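Local atomic coordinates of ThiJ/PfpI family protein (Francisella tularensis subsp. novicida, PDB entry 4P5P), a protein that probably acts as a glyoxalase III-type enzyme of the DJ-1/PfpI family and is classed as a virulence factor. Residues Asn160-Ile165 / Thr205-Gln210; Ile96-Gly101 / Ala112-Lys117. One frame throughout, in Å; residues are numbered along the deposited sequence.

Overall arrangement
The two contacts illustrate how a flavodoxin-like domain of the DJ-1/PfpI family is held together: one packs a helix on the central sheet, the other holds a short helix to a loop leaving it. Contact 2 comes first along the chain, where strand 95-98 packs against helix 112-123, further along the chain. Contact 1 closes later, joining helix 160-165 to the loop that leaves strand 203-206. Their centres lie 19 Å apart and their nearest atoms about 7 Å apart, so they do not touch. Strand 127-130 runs between the two strands involved and leads to the oxidised Cys132. Both contacts border this region: Gly101 N is hydrogen-bonded to the modified residue, and Glu163 OE1 to His133.

Contact 1. Residues Asn160-Ile165 / Thr205-Gln210; sequences NNEEKI and TAQNPQ
Glu162 carries this contact from the helix side, pointing its carboxylate at the side-chain amides of Gln207 and Asn208, which both meet it at its oxygen end. In helix 160-165 the residues before it are turned to other partners: Asn160 OD1 to Ser175, and Asn161 ND2 to Glu192. The Glu162 chain runs out extended beyond CG, and a hydrogen bond from an amide reaches each of its two oxygens. Gln207 NE2 gives a nearly straight hydrogen bond to Glu162 OE1 at 3.0 Å, coming from above the carboxylate, 41° out of its plane. Asn208 ND2 donates to Glu162 OE2 at 2.9 Å, which accepts it on its syn lone pair, and the amide of Asn208 stands almost upright to the carboxylate, the planes being 81° apart. For Gln207 the reach depends on a stretched chain, with CG anti to the backbone N (chi1 -175°), which carries NE2 to the acid although its CB does not head there.

The buried carboxylate has further support, since Ser159 OG is hydrogen-bonded to OE1 and Trp193 N to OE2, a setting that probably keeps the group ionised. The amides are tied down too: Gln207 OE1 is hydrogen-bonded to Ala190 N, Asn208 ND2 to Gln194 O and Asn208 OD1 to Ser211 OG. The rotation of both amides is thereby fixed.

The next residue, Glu163, turns off towards His102 and His133, an arrangement consistent with the Cys-His-acid triad of Hsp31-like relatives, as His133 follows Cys132. Glu162 therefore ties the short helix that bears this acid to the loop at the C-terminal end of strand 203-206, which lies between strands 127-130 and 197-200; Asn208 leads on to helix 212-222.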
loop_
_atom_site.group_PDB
_atom_site.type_symbol
_atom_site.label_atom_id
_atom_site.label_comp_id
_atom_site.label_asym_id
_atom_site.label_seq_id
_atom_site.Cartn_x
_atom_site.Cartn_y
_atom_site.Cartn_z
ATOM N N ASN A 160 -4.587 0.234 15.835
ATOM C CA ASN A 160 -4.848 -0.875 16.746
ATOM C C ASN A 160 -6.328 -0.983 17.103
ATOM O O ASN A 160 -6.853 -2.077 17.270
ATOM C CB ASN A 160 -4.022 -0.722 18.020
ATOM C CG ASN A 160 -2.568 -1.013 17.796
ATOM O OD1 ASN A 160 -2.207 -1.634 16.805
ATOM N ND2 ASN A 160 -1.718 -0.574 18.718
ATOM N N ASN A 161 -6.977 0.167 17.214
ATOM C CA ASN A 161 -8.408 0.242 17.486
ATOM C C ASN A 161 -9.190 -0.471 16.387
ATOM O O ASN A 161 -10.013 -1.344 16.656
ATOM C CB ASN A 161 -8.825 1.709 17.593
ATOM C CG ASN A 161 -10.315 1.897 17.805
ATOM O OD1 ASN A 161 -10.978 1.125 18.514
ATOM N ND2 ASN A 161 -10.851 2.957 17.205
ATOM N N GLU A 162 -8.909 -0.102 15.141
ATOM C CA GLU A 162 -9.578 -0.713 13.998
ATOM C C GLU A 162 -9.278 -2.212 13.951
ATOM O O GLU A 162 -10.167 -3.013 13.679
ATOM C CB GLU A 162 -9.155 -0.015 12.696
ATOM C CG GLU A 162 -9.921 1.275 12.444
ATOM C CD GLU A 162 -9.158 2.318 11.640
ATOM O OE1 GLU A 162 -7.917 2.404 11.752
ATOM O OE2 GLU A 162 -9.817 3.087 10.904
ATOM N N GLU A 163 -8.030 -2.592 14.223
ATOM C CA GLU A 163 -7.647 -4.008 14.230
ATOM C C GLU A 163 -8.437 -4.806 15.286
ATOM O O GLU A 163 -8.832 -5.950 15.055
ATOM C CB GLU A 163 -6.132 -4.155 14.465
ATOM C CG GLU A 163 -5.575 -5.492 14.004
ATOM C CD GLU A 163 -5.452 -5.581 12.480
ATOM O OE1 GLU A 163 -4.409 -5.135 11.953
ATOM O OE2 GLU A 163 -6.387 -6.083 11.813
ATOM N N LYS A 164 -8.672 -4.194 16.440
ATOM C CA LYS A 164 -9.459 -4.821 17.498
ATOM C C LYS A 164 -10.930 -4.965 17.100
ATOM O O LYS A 164 -11.554 -5.997 17.356
ATOM C CB LYS A 164 -9.319 -4.009 18.790
ATOM C CG LYS A 164 -9.943 -4.671 20.004
ATOM C CD LYS A 164 -9.650 -3.894 21.279
ATOM C CE LYS A 164 -10.403 -4.485 22.463
ATOM N NZ LYS A 164 -9.949 -3.926 23.765
ATOM N N ILE A 165 -11.476 -3.935 16.469
ATOM C CA ILE A 165 -12.861 -3.969 16.017
ATOM C C ILE A 165 -13.115 -5.127 15.049
ATOM O O ILE A 165 -14.153 -5.780 15.135
ATOM C CB ILE A 165 -13.254 -2.634 15.354
ATOM C CG1 ILE A 165 -13.325 -1.532 16.416
ATOM C CG2 ILE A 165 -14.599 -2.738 14.637
ATOM C CD1 ILE A 165 -13.360 -0.127 15.849
ATOM N N THR A 205 1.004 8.538 3.880
ATOM C CA THR A 205 0.368 7.364 4.453
ATOM C C THR A 205 -1.104 7.644 4.756
ATOM O O THR A 205 -1.514 8.791 4.952
ATOM C CB THR A 205 1.098 6.882 5.734
ATOM O OG1 THR A 205 1.241 7.961 6.663
ATOM C CG2 THR A 205 2.499 6.353 5.414
ATOM N N ALA A 206 -1.901 6.590 4.746
ATOM C CA ALA A 206 -3.347 6.699 4.906
ATOM C C ALA A 206 -3.818 5.559 5.795
ATOM O O ALA A 206 -3.224 4.485 5.819
ATOM C CB ALA A 206 -4.045 6.673 3.556
ATOM N N GLN A 207 -4.883 5.798 6.546
ATOM C CA GLN A 207 -5.217 4.932 7.666
ATOM C C GLN A 207 -6.013 3.670 7.312
ATOM O O GLN A 207 -5.763 2.616 7.879
ATOM C CB GLN A 207 -5.996 5.750 8.693
ATOM C CG GLN A 207 -6.318 5.012 9.972
ATOM C CD GLN A 207 -6.947 5.926 10.997
ATOM O OE1 GLN A 207 -6.652 7.121 11.032
ATOM N NE2 GLN A 207 -7.820 5.376 11.831
ATOM N N ASN A 208 -6.958 3.781 6.381
ATOM C CA ASN A 208 -7.999 2.772 6.222
ATOM C C ASN A 208 -8.620 2.863 4.822
ATOM O O ASN A 208 -8.281 3.758 4.058
ATOM C CB ASN A 208 -9.042 2.955 7.335
ATOM C CG ASN A 208 -9.538 4.373 7.424
ATOM O OD1 ASN A 208 -9.682 5.050 6.407
ATOM N ND2 ASN A 208 -9.780 4.853 8.655
ATOM N N PRO A 209 -9.499 1.912 4.459
ATOM C CA PRO A 209 -10.082 1.972 3.119
ATOM C C PRO A 209 -10.852 3.270 2.896
ATOM O O PRO A 209 -10.950 3.746 1.758
ATOM C CB PRO A 209 -11.017 0.761 3.092
ATOM C CG PRO A 209 -10.463 -0.168 4.101
ATOM C CD PRO A 209 -9.917 0.699 5.181
ATOM N N GLN A 210 -11.379 3.837 3.982
ATOM C CA GLN A 210 -12.164 5.060 3.897
ATOM C C GLN A 210 -11.297 6.275 3.588
ATOM O O GLN A 210 -11.817 7.366 3.354
ATOM C CB GLN A 210 -12.938 5.290 5.195
ATOM C CG GLN A 210 -13.956 4.207 5.505
ATOM C CD GLN A 210 -13.355 2.931 6.077
ATOM O OE1 GLN A 210 -12.195 2.897 6.491
ATOM N NE2 GLN A 210 -14.151 1.859 6.085
#

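Contact 2. Residues Ile96-Gly101 / Ala112-Lys117; sequences IIFAGG and ANIHSK
Ile114 and Phe98 meet where helix 112-123 lies over strand 95-98, in one beta-alpha-beta unit of the flavodoxin-like fold: the helix links strand 95-98 to its parallel neighbour 127-130. From CB the Ile114 side chain divides, and both branches come against the same end of the Phe98 ring. The CG2 methyl, which is anti to the backbone N, lies 3.8 Å from Phe98 CZ. On the other branch CG1 sits beside the backbone N (chi1 -73°) and comes equally close, 3.8 Å, to Phe98 CE1, meeting the ring obliquely. The methyl at the tip, CD1, still holds to that carbon, at 3.9 Å from Phe98 CE1. The isoleucine thus spans the CE1-CZ bond of the ring, CG2 at CZ and the CG1-CD1 branch at CE1, a wholly apolar fit between buried groups.

One helical turn further on, Lys117 extends the packing: its CB lies 4.2 Å from Ile96 CD1, so the aliphatic start of a charged residue serves as part of the core. Ile96 also touches Ile121, and Phe98 Val118, of the same helix. Ile97, between them in the strand, faces the other way, towards Phe215 and Ile219 of helix 212-222, as the alternation of a central strand between two helical layers requires. Beyond the strand, Gly101 N is hydrogen-bonded to the oxidised side chain at position 132.

The lysine's charged end meanwhile leads away from the strand and folds back along its own helix, where Lys117 NZ donates to Asn113 OD1 at 2.8 Å, in the carbonyl plane and on a lone pair.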
loop_
_atom_site.group_PDB
_atom_site.type_symbol
_atom_site.label_atom_id
_atom_site.label_comp_id
_atom_site.label_asym_id
_atom_site.label_seq_id
_atom_site.Cartn_x
_atom_site.Cartn_y
_atom_site.Cartn_z
ATOM N N ILE A 96 5.996 5.336 -5.947
ATOM C CA ILE A 96 5.693 3.954 -5.623
ATOM C C ILE A 96 4.610 3.984 -4.541
ATOM O O ILE A 96 4.746 4.697 -3.527
ATOM C CB ILE A 96 6.969 3.165 -5.190
ATOM C CG1 ILE A 96 6.662 1.664 -5.061
ATOM C CG2 ILE A 96 7.595 3.721 -3.919
ATOM C CD1 ILE A 96 7.906 0.781 -4.953
ATOM N N ILE A 97 3.535 3.250 -4.792
ATOM C CA ILE A 97 2.328 3.265 -3.960
ATOM C C ILE A 97 2.002 1.842 -3.499
ATOM O O ILE A 97 1.831 0.965 -4.329
ATOM C CB ILE A 97 1.111 3.855 -4.728
ATOM C CG1 ILE A 97 1.452 5.235 -5.320
ATOM C CG2 ILE A 97 -0.107 3.912 -3.819
ATOM C CD1 ILE A 97 1.929 6.261 -4.328
ATOM N N PHE A 98 1.890 1.636 -2.187
ATOM C CA PHE A 98 1.580 0.329 -1.607
ATOM C C PHE A 98 0.130 0.220 -1.149
ATOM O O PHE A 98 -0.283 0.905 -0.223
ATOM C CB PHE A 98 2.504 0.053 -0.434
ATOM C CG PHE A 98 3.940 -0.007 -0.832
ATOM C CD1 PHE A 98 4.471 -1.178 -1.329
ATOM C CD2 PHE A 98 4.759 1.102 -0.734
ATOM C CE1 PHE A 98 5.784 -1.239 -1.736
ATOM C CE2 PHE A 98 6.090 1.042 -1.136
ATOM C CZ PHE A 98 6.596 -0.134 -1.630
ATOM N N ALA A 99 -0.625 -0.650 -1.811
ATOM C CA ALA A 99 -2.006 -0.923 -1.449
ATOM C C ALA A 99 -2.031 -1.805 -0.200
ATOM O O ALA A 99 -1.037 -2.441 0.128
ATOM C CB ALA A 99 -2.725 -1.606 -2.606
ATOM N N GLY A 100 -3.167 -1.843 0.492
ATOM C CA GLY A 100 -3.299 -2.622 1.710
ATOM C C GLY A 100 -4.069 -3.921 1.548
ATOM O O GLY A 100 -4.061 -4.532 0.477
ATOM N N GLY A 101 -4.784 -4.306 2.602
ATOM C CA GLY A 101 -5.263 -5.666 2.765
ATOM C C GLY A 101 -4.351 -6.368 3.757
ATOM O O GLY A 101 -3.155 -6.092 3.825
ATOM N N ALA A 112 13.024 -7.499 0.285
ATOM C CA ALA A 112 14.230 -6.773 -0.102
ATOM C C ALA A 112 13.985 -5.797 -1.247
ATOM O O ALA A 112 14.564 -4.719 -1.281
ATOM C CB ALA A 112 15.307 -7.739 -0.473
ATOM N N ASN A 113 13.150 -6.178 -2.199
ATOM C CA ASN A 113 12.878 -5.297 -3.316
ATOM C C ASN A 113 12.089 -4.075 -2.885
ATOM O O ASN A 113 12.296 -2.991 -3.433
ATOM C CB ASN A 113 12.142 -6.040 -4.427
ATOM C CG ASN A 113 13.082 -6.809 -5.327
ATOM O OD1 ASN A 113 13.691 -6.243 -6.240
ATOM N ND2 ASN A 113 13.222 -8.097 -5.067
ATOM N N ILE A 114 11.191 -4.232 -1.913
ATOM C CA ILE A 114 10.524 -3.055 -1.382
ATOM C C ILE A 114 11.574 -2.121 -0.776
ATOM O O ILE A 114 11.594 -0.920 -1.049
ATOM C CB ILE A 114 9.464 -3.421 -0.330
ATOM C CG1 ILE A 114 8.250 -4.040 -1.003
ATOM C CG2 ILE A 114 9.042 -2.181 0.464
ATOM C CD1 ILE A 114 7.132 -4.426 -0.011
ATOM N N HIS A 115 12.464 -2.674 0.035
ATOM C CA HIS A 115 13.463 -1.837 0.709
ATOM C C HIS A 115 14.313 -1.055 -0.285
ATOM O O HIS A 115 14.447 0.164 -0.165
ATOM C CB HIS A 115 14.386 -2.683 1.594
ATOM C CG HIS A 115 13.681 -3.431 2.685
ATOM N ND1 HIS A 115 14.311 -4.388 3.454
ATOM C CD2 HIS A 115 12.395 -3.384 3.118
ATOM C CE1 HIS A 115 13.449 -4.880 4.329
ATOM N NE2 HIS A 115 12.280 -4.300 4.137
ATOM N N SER A 116 14.861 -1.734 -1.292
ATOM C CA SER A 116 15.752 -1.067 -2.239
ATOM C C SER A 116 14.991 -0.106 -3.161
ATOM O O SER A 116 15.487 0.980 -3.471
ATOM C CB SER A 116 16.544 -2.086 -3.073
ATOM O OG SER A 116 15.721 -2.934 -3.834
ATOM N N LYS A 117 13.769 -0.455 -3.556
ATOM C CA LYS A 117 13.063 0.401 -4.500
ATOM C C LYS A 117 12.493 1.638 -3.820
ATOM O O LYS A 117 12.468 2.717 -4.424
ATOM C CB LYS A 117 11.968 -0.394 -5.222
ATOM C CG LYS A 117 12.591 -1.416 -6.182
ATOM C CD LYS A 117 11.588 -2.353 -6.842
ATOM C CE LYS A 117 12.218 -3.133 -8.009
ATOM N NZ LYS A 117 13.471 -3.864 -7.650
#